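Local coordinates for protein hypothetical bacterial 6-phosphogluconolactonase (Bacteroides fragilis, PDB 3SCY) that probably hydrolyses 6-phosphogluconolactone to 6-phosphogluconate, as a putative lactonase built as a seven-bladed beta-propeller, at residues Thr10-Thr15 with Asn35-Glu40; Val77-Phe82 with Leu91-Lys96; Pro155-Val160 with Ala171-Thr176; Gly283-Lys288 with Leu296-Tyr301. All blocks are in the same frame, centred on the assembly; numbering follows the deposited sequence. Where two conformers were deposited one is given.

Interaction 1. Residues Thr10-Thr15 with Asn35-Glu40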
loop_
_atom_site.group_PDB
_atom_site.type_symbol
_atom_site.label_atom_id
_atom_site.label_comp_id
_atom_site.label_asym_id
_atom_site.label_seq_id
_atom_site.Cartn_x
_atom_site.Cartn_y
_atom_site.Cartn_z
ATOM N N THR A 10 26.394 5.001 -3.288
ATOM C CA THR A 10 25.282 4.125 -2.970
ATOM C C THR A 10 24.416 4.655 -1.801
ATOM O O THR A 10 23.251 4.282 -1.730
ATOM C CB THR A 10 25.796 2.698 -2.681
ATOM O OG1 THR A 10 26.564 2.686 -1.473
ATOM C CG2 THR A 10 26.621 2.119 -3.838
ATOM N N ASP A 11 24.953 5.535 -0.918
ATOM C CA ASP A 11 24.211 6.068 0.239
ATOM C C ASP A 11 22.856 6.647 -0.145
ATOM O O ASP A 11 21.838 6.338 0.483
ATOM C CB ASP A 11 25.027 7.156 0.948
ATOM C CG ASP A 11 26.246 6.646 1.683
ATOM O OD1 ASP A 11 26.276 5.436 2.022
ATOM O OD2 ASP A 11 27.143 7.458 1.965
ATOM N N SER A 12 22.863 7.455 -1.194
ATOM C CA SER A 12 21.657 8.110 -1.686
ATOM C C SER A 12 20.928 7.246 -2.723
ATOM O O SER A 12 19.828 7.599 -3.149
ATOM C CB SER A 12 22.020 9.462 -2.281
ATOM O OG SER A 12 22.780 10.222 -1.354
ATOM N N GLU A 13 21.524 6.106 -3.103
ATOM C CA GLU A 13 20.955 5.195 -4.085
ATOM C C GLU A 13 20.071 4.187 -3.429
ATOM O O GLU A 13 20.548 3.336 -2.690
ATOM C CB GLU A 13 22.049 4.482 -4.892
ATOM C CG GLU A 13 22.761 5.405 -5.870
ATOM C CD GLU A 13 23.800 4.762 -6.769
ATOM O OE1 GLU A 13 24.288 3.655 -6.439
ATOM O OE2 GLU A 13 24.138 5.377 -7.805
ATOM N N LEU A 14 18.790 4.263 -3.740
ATOM C CA LEU A 14 17.801 3.315 -3.258
ATOM C C LEU A 14 17.549 2.236 -4.304
ATOM O O LEU A 14 17.748 2.479 -5.495
ATOM C CB LEU A 14 16.472 4.068 -3.003
ATOM C CG LEU A 14 16.454 5.244 -2.008
ATOM C CD1 LEU A 14 15.222 6.116 -2.249
ATOM C CD2 LEU A 14 16.390 4.732 -0.575
ATOM N N THR A 15 17.063 1.065 -3.881
ATOM C CA THR A 15 16.611 0.057 -4.831
ATOM C C THR A 15 15.103 0.125 -4.826
ATOM O O THR A 15 14.492 0.021 -3.769
ATOM C CB THR A 15 17.155 -1.342 -4.551
ATOM O OG1 THR A 15 18.567 -1.230 -4.605
ATOM C CG2 THR A 15 16.730 -2.347 -5.636
ATOM N N ASN A 35 18.195 7.504 -7.290
ATOM C CA ASN A 35 18.981 8.384 -6.434
ATOM C C ASN A 35 18.060 9.418 -5.775
ATOM O O ASN A 35 17.478 10.246 -6.478
ATOM C CB ASN A 35 20.087 9.045 -7.246
ATOM C CG ASN A 35 21.100 9.735 -6.395
ATOM O OD1 ASN A 35 20.768 10.533 -5.506
ATOM N ND2 ASN A 35 22.357 9.403 -6.611
ATOM N N GLU A 36 17.897 9.345 -4.431
ATOM C CA GLU A 36 16.981 10.244 -3.703
ATOM C C GLU A 36 17.593 11.646 -3.465
ATOM O O GLU A 36 16.968 12.458 -2.792
ATOM C CB GLU A 36 16.464 9.632 -2.384
ATOM C CG GLU A 36 17.515 9.344 -1.316
ATOM C CD GLU A 36 17.023 9.123 0.106
ATOM O OE1 GLU A 36 15.792 9.157 0.343
ATOM O OE2 GLU A 36 17.887 8.970 0.999
ATOM N N GLU A 37 18.788 11.924 -4.001
ATOM C CA GLU A 37 19.363 13.282 -3.871
ATOM C C GLU A 37 19.325 13.981 -5.240
ATOM O O GLU A 37 19.316 15.216 -5.297
ATOM C CB GLU A 37 20.799 13.293 -3.270
ATOM C CG GLU A 37 20.933 12.846 -1.812
ATOM C CD GLU A 37 20.214 13.552 -0.669
ATOM O OE1 GLU A 37 19.951 14.770 -0.781
ATOM O OE2 GLU A 37 19.972 12.894 0.371
ATOM N N THR A 38 19.277 13.208 -6.348
ATOM C CA THR A 38 19.263 13.778 -7.706
ATOM C C THR A 38 18.035 13.442 -8.565
ATOM O O THR A 38 17.788 14.142 -9.552
ATOM C CB THR A 38 20.490 13.347 -8.511
ATOM O OG1 THR A 38 20.411 11.944 -8.739
ATOM C CG2 THR A 38 21.814 13.719 -7.839
ATOM N N GLY A 39 17.315 12.356 -8.237
ATOM C CA GLY A 39 16.153 11.956 -9.019
ATOM C C GLY A 39 16.461 11.098 -10.226
ATOM O O GLY A 39 15.550 10.730 -10.972
ATOM N N GLU A 40 17.748 10.752 -10.415
ATOM C CA GLU A 40 18.196 9.887 -11.507
ATOM C C GLU A 40 17.865 8.429 -11.208
ATOM O O GLU A 40 17.913 8.012 -10.056
ATOM C CB GLU A 40 19.710 10.038 -11.745
ATOM C CG GLU A 40 20.161 11.463 -12.079
ATOM C CD GLU A 40 19.724 12.081 -13.397
ATOM O OE1 GLU A 40 19.201 11.347 -14.267
ATOM O OE2 GLU A 40 19.943 13.302 -13.576
HETATM O O HOH W 1 18.975 6.703 2.046
HETATM O O HOH W 2 20.358 10.068 0.838
HETATM O O HOH W 3 22.743 7.819 -9.011
#

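Interaction 2. Residues Val77-Phe82 with Leu91-Lys96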
loop_
_atom_site.group_PDB
_atom_site.type_symbol
_atom_site.label_atom_id
_atom_site.label_comp_id
_atom_site.label_asym_id
_atom_site.label_seq_id
_atom_site.Cartn_x
_atom_site.Cartn_y
_atom_site.Cartn_z
ATOM N N VAL A 77 0.011 -15.620 -3.930
ATOM C CA VAL A 77 1.138 -14.817 -3.456
ATOM C C VAL A 77 2.402 -15.509 -3.898
ATOM O O VAL A 77 2.491 -16.737 -3.791
ATOM C CB VAL A 77 1.125 -14.562 -1.936
ATOM C CG1 VAL A 77 2.383 -13.806 -1.486
ATOM C CG2 VAL A 77 -0.122 -13.781 -1.559
ATOM N N SER A 78 3.374 -14.737 -4.398
ATOM C CA SER A 78 4.668 -15.264 -4.813
ATOM C C SER A 78 5.725 -14.772 -3.850
ATOM O O SER A 78 5.674 -13.604 -3.457
ATOM C CB SER A 78 4.997 -14.788 -6.227
ATOM O OG SER A 78 4.030 -15.240 -7.160
ATOM N N ALA A 79 6.675 -15.635 -3.498
ATOM C CA ALA A 79 7.790 -15.311 -2.623
ATOM C C ALA A 79 9.071 -15.382 -3.408
ATOM O O ALA A 79 9.297 -16.367 -4.124
ATOM C CB ALA A 79 7.840 -16.297 -1.464
ATOM N N PHE A 80 9.930 -14.377 -3.255
ATOM C CA PHE A 80 11.193 -14.290 -3.976
ATOM C C PHE A 80 12.364 -14.020 -3.068
ATOM O O PHE A 80 12.217 -13.256 -2.106
ATOM C CB PHE A 80 11.156 -13.099 -4.964
ATOM C CG PHE A 80 10.034 -13.080 -5.965
ATOM C CD1 PHE A 80 8.790 -12.558 -5.627
ATOM C CD2 PHE A 80 10.231 -13.556 -7.263
ATOM C CE1 PHE A 80 7.756 -12.525 -6.548
ATOM C CE2 PHE A 80 9.186 -13.544 -8.182
ATOM C CZ PHE A 80 7.954 -13.043 -7.811
ATOM N N ALA A 81 13.535 -14.571 -3.396
ATOM C CA ALA A 81 14.769 -14.125 -2.765
ATOM C C ALA A 81 15.184 -12.847 -3.498
ATOM O O ALA A 81 15.113 -12.793 -4.740
ATOM C CB ALA A 81 15.851 -15.175 -2.878
ATOM N N PHE A 82 15.569 -11.822 -2.757
ATOM C CA PHE A 82 15.931 -10.541 -3.357
ATOM C C PHE A 82 17.360 -10.176 -3.064
ATOM O O PHE A 82 17.848 -10.338 -1.947
ATOM C CB PHE A 82 14.975 -9.431 -2.848
ATOM C CG PHE A 82 15.182 -8.086 -3.511
ATOM C CD1 PHE A 82 15.066 -7.948 -4.891
ATOM C CD2 PHE A 82 15.414 -6.950 -2.753
ATOM C CE1 PHE A 82 15.238 -6.707 -5.503
ATOM C CE2 PHE A 82 15.573 -5.705 -3.362
ATOM C CZ PHE A 82 15.486 -5.594 -4.733
ATOM N N LEU A 91 12.395 -16.372 -7.787
ATOM C CA LEU A 91 11.203 -17.007 -7.252
ATOM C C LEU A 91 11.564 -18.215 -6.400
ATOM O O LEU A 91 12.389 -19.051 -6.785
ATOM C CB LEU A 91 10.252 -17.415 -8.391
ATOM C CG LEU A 91 8.903 -18.029 -7.992
ATOM C CD1 LEU A 91 7.977 -17.002 -7.318
ATOM C CD2 LEU A 91 8.232 -18.679 -9.188
ATOM N N LEU A 92 10.930 -18.290 -5.223
ATOM C CA LEU A 92 11.089 -19.416 -4.318
ATOM C C LEU A 92 9.894 -20.325 -4.460
ATOM O O LEU A 92 10.052 -21.531 -4.662
ATOM C CB LEU A 92 11.246 -18.952 -2.862
ATOM C CG LEU A 92 12.420 -17.997 -2.559
ATOM C CD1 LEU A 92 12.430 -17.651 -1.074
ATOM C CD2 LEU A 92 13.759 -18.593 -2.949
ATOM N N ASN A 93 8.680 -19.745 -4.331
ATOM C CA ASN A 93 7.444 -20.498 -4.496
ATOM C C ASN A 93 6.249 -19.571 -4.554
ATOM O O ASN A 93 6.390 -18.354 -4.419
ATOM C CB ASN A 93 7.260 -21.575 -3.407
ATOM C CG ASN A 93 6.857 -21.081 -2.037
ATOM O OD1 ASN A 93 7.080 -19.920 -1.676
ATOM N ND2 ASN A 93 6.190 -21.945 -1.282
ATOM N N THR A 94 5.068 -20.168 -4.778
ATOM C CA THR A 94 3.788 -19.479 -4.878
ATOM C C THR A 94 2.769 -20.269 -4.063
ATOM O O THR A 94 2.885 -21.501 -3.967
ATOM C CB THR A 94 3.379 -19.366 -6.372
ATOM O OG1 THR A 94 4.479 -18.891 -7.149
ATOM C CG2 THR A 94 2.165 -18.476 -6.602
ATOM N N GLN A 95 1.786 -19.576 -3.480
ATOM C CA GLN A 95 0.714 -20.242 -2.740
ATOM C C GLN A 95 -0.594 -19.547 -3.062
ATOM O O GLN A 95 -0.618 -18.326 -3.168
ATOM C CB GLN A 95 0.962 -20.276 -1.217
ATOM C CG GLN A 95 2.222 -21.014 -0.754
ATOM C CD GLN A 95 2.118 -22.523 -0.795
ATOM O OE1 GLN A 95 1.138 -23.108 -1.289
ATOM N NE2 GLN A 95 3.137 -23.193 -0.276
ATOM N N LYS A 96 -1.682 -20.299 -3.152
ATOM C CA LYS A 96 -3.001 -19.756 -3.494
ATOM C C LYS A 96 -3.632 -19.037 -2.301
ATOM O O LYS A 96 -3.508 -19.481 -1.161
ATOM C CB LYS A 96 -3.912 -20.901 -3.994
ATOM C CG LYS A 96 -3.363 -21.627 -5.223
ATOM C CD LYS A 96 -3.286 -20.753 -6.501
ATOM C CE LYS A 96 -3.046 -21.565 -7.760
ATOM N NZ LYS A 96 -1.655 -22.093 -7.841
#

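Interaction 3. Residues Pro155-Val160 with Ala171-Thr176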
loop_
_atom_site.group_PDB
_atom_site.type_symbol
_atom_site.label_atom_id
_atom_site.label_comp_id
_atom_site.label_asym_id
_atom_site.label_seq_id
_atom_site.Cartn_x
_atom_site.Cartn_y
_atom_site.Cartn_z
ATOM N N PRO A 155 -18.378 -7.398 0.656
ATOM C CA PRO A 155 -17.102 -6.896 1.193
ATOM C C PRO A 155 -16.018 -6.889 0.104
ATOM O O PRO A 155 -16.031 -7.723 -0.812
ATOM C CB PRO A 155 -16.767 -7.892 2.314
ATOM C CG PRO A 155 -18.074 -8.542 2.643
ATOM C CD PRO A 155 -18.777 -8.652 1.329
ATOM N N HIS A 156 -15.135 -5.902 0.161
ATOM C CA HIS A 156 -14.003 -5.773 -0.750
ATOM C C HIS A 156 -12.837 -5.371 0.105
ATOM O O HIS A 156 -12.781 -4.240 0.569
ATOM C CB HIS A 156 -14.298 -4.747 -1.858
ATOM C CG HIS A 156 -15.357 -5.161 -2.844
ATOM N ND1 HIS A 156 -15.187 -6.256 -3.672
ATOM C CD2 HIS A 156 -16.542 -4.570 -3.146
ATOM C CE1 HIS A 156 -16.287 -6.325 -4.419
ATOM N NE2 HIS A 156 -17.132 -5.337 -4.135
ATOM N N LEU A 157 -11.940 -6.305 0.376
ATOM C CA LEU A 157 -10.831 -6.039 1.280
ATOM C C LEU A 157 -9.675 -5.429 0.506
ATOM O O LEU A 157 -9.237 -5.983 -0.494
ATOM C CB LEU A 157 -10.462 -7.336 2.019
ATOM C CG LEU A 157 -11.258 -7.612 3.318
ATOM C CD1 LEU A 157 -10.724 -6.753 4.451
ATOM C CD2 LEU A 157 -12.787 -7.411 3.142
ATOM N N HIS A 158 -9.214 -4.242 0.939
ATOM C CA HIS A 158 -8.258 -3.477 0.152
ATOM C C HIS A 158 -6.968 -3.121 0.838
ATOM O O HIS A 158 -6.063 -2.602 0.168
ATOM C CB HIS A 158 -8.914 -2.163 -0.325
ATOM C CG HIS A 158 -8.575 -1.817 -1.741
ATOM N ND1 HIS A 158 -7.270 -1.845 -2.207
ATOM C CD2 HIS A 158 -9.391 -1.435 -2.749
ATOM C CE1 HIS A 158 -7.346 -1.538 -3.495
ATOM N NE2 HIS A 158 -8.596 -1.247 -3.851
ATOM N N CYS A 159 -6.860 -3.382 2.150
ATOM C CA CYS A 159 -5.673 -3.038 2.893
ATOM C C CYS A 159 -5.617 -3.861 4.143
ATOM O O CYS A 159 -6.665 -4.181 4.706
ATOM C CB CYS A 159 -5.678 -1.545 3.222
ATOM S SG CYS A 159 -4.096 -0.904 3.841
ATOM N N VAL A 160 -4.418 -4.271 4.544
ATOM C CA VAL A 160 -4.166 -4.954 5.794
ATOM C C VAL A 160 -2.935 -4.305 6.414
ATOM O O VAL A 160 -1.890 -4.201 5.760
ATOM C CB VAL A 160 -4.020 -6.499 5.680
ATOM C CG1 VAL A 160 -5.384 -7.162 5.532
ATOM C CG2 VAL A 160 -3.086 -6.902 4.536
ATOM N N ALA A 171 -7.990 -4.121 8.888
ATOM C CA ALA A 171 -8.247 -4.467 7.502
ATOM C C ALA A 171 -9.339 -3.584 6.918
ATOM O O ALA A 171 -10.490 -3.624 7.385
ATOM C CB ALA A 171 -8.633 -5.937 7.417
ATOM N N ASP A 172 -8.986 -2.791 5.886
ATOM C CA ASP A 172 -9.945 -1.858 5.276
ATOM C C ASP A 172 -10.874 -2.571 4.342
ATOM O O ASP A 172 -10.414 -3.283 3.434
ATOM C CB ASP A 172 -9.203 -0.762 4.489
ATOM C CG ASP A 172 -8.356 0.177 5.309
ATOM O OD1 ASP A 172 -8.501 0.182 6.545
ATOM O OD2 ASP A 172 -7.561 0.947 4.698
ATOM N N ASP A 173 -12.174 -2.338 4.518
ATOM C CA ASP A 173 -13.187 -2.977 3.702
ATOM C C ASP A 173 -13.970 -1.932 2.939
ATOM O O ASP A 173 -14.906 -1.301 3.455
ATOM C CB ASP A 173 -14.080 -3.835 4.581
ATOM C CG ASP A 173 -15.167 -4.636 3.882
ATOM O OD1 ASP A 173 -15.408 -4.401 2.671
ATOM O OD2 ASP A 173 -15.773 -5.495 4.542
ATOM N N LEU A 174 -13.606 -1.793 1.662
ATOM C CA LEU A 174 -14.219 -0.824 0.764
ATOM C C LEU A 174 -15.705 -1.104 0.586
ATOM O O LEU A 174 -16.504 -0.163 0.461
ATOM C CB LEU A 174 -13.464 -0.839 -0.592
ATOM C CG LEU A 174 -14.021 0.057 -1.746
ATOM C CD1 LEU A 174 -12.886 0.540 -2.643
ATOM C CD2 LEU A 174 -15.103 -0.687 -2.593
ATOM N N GLY A 175 -16.073 -2.384 0.584
ATOM C CA GLY A 175 -17.455 -2.769 0.360
ATOM C C GLY A 175 -18.427 -2.527 1.491
ATOM O O GLY A 175 -19.624 -2.374 1.235
ATOM N N THR A 176 -17.947 -2.532 2.745
ATOM C CA THR A 176 -18.879 -2.388 3.871
ATOM C C THR A 176 -18.617 -1.138 4.717
ATOM O O THR A 176 -19.249 -1.002 5.765
ATOM C CB THR A 176 -18.858 -3.644 4.754
ATOM O OG1 THR A 176 -17.611 -3.703 5.444
ATOM C CG2 THR A 176 -19.094 -4.921 3.962
#

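Interaction 4. Residues Gly283-Lys288 with Leu296-Tyr301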
loop_
_atom_site.group_PDB
_atom_site.type_symbol
_atom_site.label_atom_id
_atom_site.label_comp_id
_atom_site.label_asym_id
_atom_site.label_seq_id
_atom_site.Cartn_x
_atom_site.Cartn_y
_atom_site.Cartn_z
ATOM N N GLY A 283 -4.295 13.302 -9.864
ATOM C CA GLY A 283 -3.223 14.005 -9.198
ATOM C C GLY A 283 -3.138 13.704 -7.738
ATOM O O GLY A 283 -3.693 12.706 -7.259
ATOM N N VAL A 284 -2.395 14.573 -7.035
ATOM C CA VAL A 284 -2.110 14.371 -5.624
ATOM C C VAL A 284 -2.509 15.601 -4.856
ATOM O O VAL A 284 -2.007 16.685 -5.149
ATOM C CB VAL A 284 -0.605 14.044 -5.442
ATOM C CG1 VAL A 284 -0.228 13.913 -3.967
ATOM C CG2 VAL A 284 -0.236 12.762 -6.189
ATOM N N ALA A 285 -3.393 15.419 -3.850
ATOM C CA ALA A 285 -3.801 16.482 -2.928
ATOM C C ALA A 285 -2.757 16.557 -1.822
ATOM O O ALA A 285 -2.248 15.522 -1.363
ATOM C CB ALA A 285 -5.181 16.172 -2.347
ATOM N N ILE A 286 -2.414 17.781 -1.412
ATOM C CA ILE A 286 -1.381 18.034 -0.417
ATOM C C ILE A 286 -1.987 18.726 0.792
ATOM O O ILE A 286 -2.616 19.784 0.653
ATOM C CB ILE A 286 -0.253 18.901 -1.027
ATOM C CG1 ILE A 286 0.197 18.343 -2.419
ATOM C CG2 ILE A 286 0.912 19.063 -0.003
ATOM C CD1 ILE A 286 1.160 19.273 -3.215
ATOM N N PHE A 287 -1.759 18.135 1.958
ATOM C CA PHE A 287 -2.263 18.660 3.231
ATOM C C PHE A 287 -1.156 18.915 4.207
ATOM O O PHE A 287 -0.204 18.129 4.307
ATOM C CB PHE A 287 -3.246 17.691 3.885
ATOM C CG PHE A 287 -4.452 17.344 3.054
ATOM C CD1 PHE A 287 -4.406 16.307 2.133
ATOM C CD2 PHE A 287 -5.653 18.030 3.222
ATOM C CE1 PHE A 287 -5.531 15.973 1.373
ATOM C CE2 PHE A 287 -6.783 17.678 2.479
ATOM C CZ PHE A 287 -6.722 16.636 1.576
ATOM N N LYS A 288 -1.294 20.005 4.954
ATOM C CA LYS A 288 -0.383 20.335 6.047
ATOM C C LYS A 288 -0.920 19.681 7.289
ATOM O O LYS A 288 -2.117 19.773 7.545
ATOM C CB LYS A 288 -0.292 21.861 6.243
ATOM C CG LYS A 288 0.718 22.270 7.291
ATOM C CD LYS A 288 0.840 23.816 7.420
ATOM C CE LYS A 288 2.281 24.226 7.627
ATOM N NZ LYS A 288 2.903 23.561 8.808
ATOM N N LEU A 296 -5.748 18.104 9.507
ATOM C CA LEU A 296 -5.255 18.446 8.177
ATOM C C LEU A 296 -5.880 19.707 7.608
ATOM O O LEU A 296 -7.083 19.935 7.765
ATOM C CB LEU A 296 -5.564 17.301 7.193
ATOM C CG LEU A 296 -5.075 15.896 7.588
ATOM C CD1 LEU A 296 -5.604 14.865 6.660
ATOM C CD2 LEU A 296 -3.542 15.821 7.621
ATOM N N THR A 297 -5.073 20.461 6.866
ATOM C CA THR A 297 -5.544 21.624 6.115
ATOM C C THR A 297 -4.909 21.509 4.705
ATOM O O THR A 297 -3.679 21.370 4.595
ATOM C CB THR A 297 -5.292 22.944 6.866
ATOM O OG1 THR A 297 -3.908 23.118 7.164
ATOM C CG2 THR A 297 -6.088 23.055 8.163
ATOM N N LYS A 298 -5.745 21.534 3.633
ATOM C CA LYS A 298 -5.217 21.416 2.267
ATOM C C LYS A 298 -4.375 22.629 1.932
ATOM O O LYS A 298 -4.736 23.761 2.280
ATOM C CB LYS A 298 -6.331 21.223 1.234
ATOM C CG LYS A 298 -5.793 20.649 -0.086
ATOM C CD LYS A 298 -6.830 20.389 -1.142
ATOM C CE LYS A 298 -7.689 19.194 -0.868
ATOM N NZ LYS A 298 -8.738 19.043 -1.919
ATOM N N VAL A 299 -3.218 22.395 1.330
ATOM C CA VAL A 299 -2.310 23.474 0.942
ATOM C C VAL A 299 -2.040 23.489 -0.576
ATOM O O VAL A 299 -1.555 24.503 -1.082
ATOM C CB VAL A 299 -0.974 23.473 1.736
ATOM C CG1 VAL A 299 -1.203 23.691 3.232
ATOM C CG2 VAL A 299 -0.171 22.201 1.497
ATOM N N GLY A 300 -2.338 22.408 -1.303
ATOM C CA GLY A 300 -2.075 22.433 -2.736
ATOM C C GLY A 300 -2.560 21.195 -3.446
ATOM O O GLY A 300 -3.174 20.307 -2.834
ATOM N N TYR A 301 -2.298 21.157 -4.755
ATOM C CA TYR A 301 -2.726 20.042 -5.587
ATOM C C TYR A 301 -1.787 19.935 -6.769
ATOM O O TYR A 301 -1.475 20.955 -7.414
ATOM C CB TYR A 301 -4.183 20.261 -6.084
ATOM C CG TYR A 301 -4.776 18.966 -6.593
ATOM C CD1 TYR A 301 -5.378 18.068 -5.721
ATOM C CD2 TYR A 301 -4.730 18.636 -7.950
ATOM C CE1 TYR A 301 -5.874 16.843 -6.167
ATOM C CE2 TYR A 301 -5.252 17.427 -8.410
ATOM C CZ TYR A 301 -5.856 16.554 -7.518
ATOM O OH TYR A 301 -6.381 15.356 -7.932
HETATM O O HOH W 4 -3.327 21.614 9.536
#

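Interaction 1. Residues Thr10-Thr15 with Asn35-Glu40
S12 meets N35, E36 and E37 where strand 13-20 of a propeller blade starts beside the turn that follows its antiparallel neighbour, strand 28-35. The turn is an Asx turn built on N35. Ahead of the strand, D11 joins in through water: one molecule donates to its backbone O and to E36 OE2. S12 carries the main bond, its carbonyl O accepting from E36 N at 2.9 Å with a nearly straight N-H...O angle of 164°. N35 CA also leans on this oxygen, 3.5 Å from S12 O. The side chain of S12 approaches the turn through its first carbon, with S12 CB 3.6 Å from N35 OD1; the hydroxyl beyond it was modelled in two positions, and its contacts are doubtful. A second water links both glutamates, donating to E36 OE2 and E37 OE2. E13 pairs with N35 as a non-hydrogen-bonded pair, side chains on one sheet face, the carboxylate and amide planes 87° apart. No direct bond joins these two groups; a third water donates to E13 OE2 and accepts from N35 ND2. L14 points toward the turn and crosses E36 at about a right angle, L14 CD1 lying 3.7 Å from E36 CB, while T314 and P315 pack against both side chains. The turn opposite is held by N35, whose CG stands anti to its backbone N (chi1 -168°): N35 OD1 receives E37 N in the carbonyl plane at 2.8 Å, and T38 N from above that plane at 3.2 Å.

Interaction 2. Residues Val77-Phe82 with Leu91-Lys96
V77-F82 and L91-K96 run side by side as the antiparallel hairpin of strands 76-83 and 88-96, the outer pair of a four-stranded propeller blade, and a classic beta bulge interrupts their pairing. The segment axes come within 4.4 Å at 166° between directions. Backbone bonding is regular at one end, where V77 and Q95 exchange two N-H...O bonds of 2.9 Å between V77 N and Q95 O and between Q95 N and V77 O. A79 N donates to N93 O almost linearly, at 175°. The return side of that pair is where regularity breaks: A79 O takes a firm bond from L92 N at 2.8 Å and a weak one from N93 N, so L92 and N93 both face A79 and the register slips by one residue before F80 pairs with L91. Polar side chains look elsewhere: S78 OG bonds N68, while N93 ND2 and Q95 NE2 both donate to L133 O, which ties this hairpin to a neighbouring loop. Apolar contacts gather round the bulge. L92 sends its branch over the backbone of the inner strand, L92 CG sitting 3.7 Å from A81 N, and L92 CD2 reaches A81 CB. On the face shared by S78, F80, L91 and T94, L91 folds back toward the first strand, its CG anti to the backbone N (chi1 -177°). That torsion brings one methyl above the F80 ring in a CH-pi contact: L91 CD1 stands 4.1 Å from the F80 ring centroid, displaced toward the rim, and also meets A79 O at 3.5 Å.

Interaction 3. Residues Pro155-Val160 with Ala171-Thr176
This is a fully buried antiparallel contact between the first two strands of a propeller blade, 157-162 and 168-173, together with the turns that adjoin them. L157 faces D173 and V160 faces A171 as non-hydrogen-bonded pairs, and the axes of the two short strand segments run at 160° between their N-to-C directions. Between those pairs, H158 N donates to D172 O at 2.9 Å, whereas D172 N reaches C159 O at 3.0 Å from above the carbonyl plane. C159 N, in the same place, is buried with no partner in the model. The turn is organised by D173, whose CG stands anti to the backbone N (chi1 -177°), which carries OD1 to H156 N. D173 OD1 accepts H156 N at 2.9 Å, met 40° out of the carboxylate plane, and takes weak bonds from G175 N and T176 N; D173 OD2 is hydrogen-bonded to H180. The other half of this junction is L174 N to H156 O, 2.8 Å. G175 lies close to the first segment, with G175 CA 4.2 Å from P155 CA. L157 spreads its two branches against the second segment: L157 CD2 touches D173 CG at 3.7 Å and L157 CD1 meets A171 CB, also at 3.7 Å. Y117 accepts from H156 ND1 through its backbone O and stacks its ring on that of H156, while H158 NE2 bonds an unidentified molecule, probably from the crystallisation liquor, which may mark a pocket. Strand 102-107 packs on H158, C159 and V160, strand 121-126 on L157 and V160, and strand 213-218 on H158, C159 and D172.

Interaction 4. Residues Gly283-Lys288 with Leu296-Tyr301
Strands 283-289 and 296-303 form the outer hairpin of a propeller blade, and a classic beta bulge sits in its middle. I286 O accepts twice, from V299 N at 2.8 Å and from G300 N at 3.3 Å, so both residues face I286 and the register shifts by one before F287 pairs with K298. Beyond the bulge, K288 and T297 exchange two backbone bonds, and one water donates to K288 O while also bonding T297 OG1. The bulge residue V299 packs at about a right angle to I286, V299 CG2 lying 3.6 Å from I286 CG2, and its other methyl, V299 CG1, is 3.6 Å from K288 CB. On the opposite sheet face, K298 CG lies over one face of the F287 ring, 4.0 Å above its plane and toward the rim, and K298 CE comes 3.7 Å from F287 CZ, before K298 NZ bonds A252 O. Y301, with its CG anti to the backbone N (chi1 -163°), turns its ring over the first strand: one face receives V284 O, 3.7 Å above its plane, and Y301 CD1 is 3.6 Å from A285 CA. Y301 OH bonds A281 O and N277. This hairpin of third and fourth strands is the outer half of a four-stranded blade, as in a seven-bladed beta-propeller.

Overall arrangement
The four contacts fall in four different four-stranded antiparallel sheets of one propeller and follow one another along the chain in the order 1, 2, 3, 4, without interleaving. Interactions 1 and 3 lie on opposite sides of the chain's centre, their centres 34 Å apart, as do interactions 2 and 4 at 37 Å. Interactions 2 and 4 join third and fourth blade strands, whereas interaction 3 joins the first two and lies nearest the centre, about 13 Å from it. Interactions 1 and 2 alone touch, T15 CG2 packing on F82 CZ at 3.6 Å. Interaction 1 belongs to the sheet that also holds the final strand 354-360, so N- and C-terminal strands close the ring together.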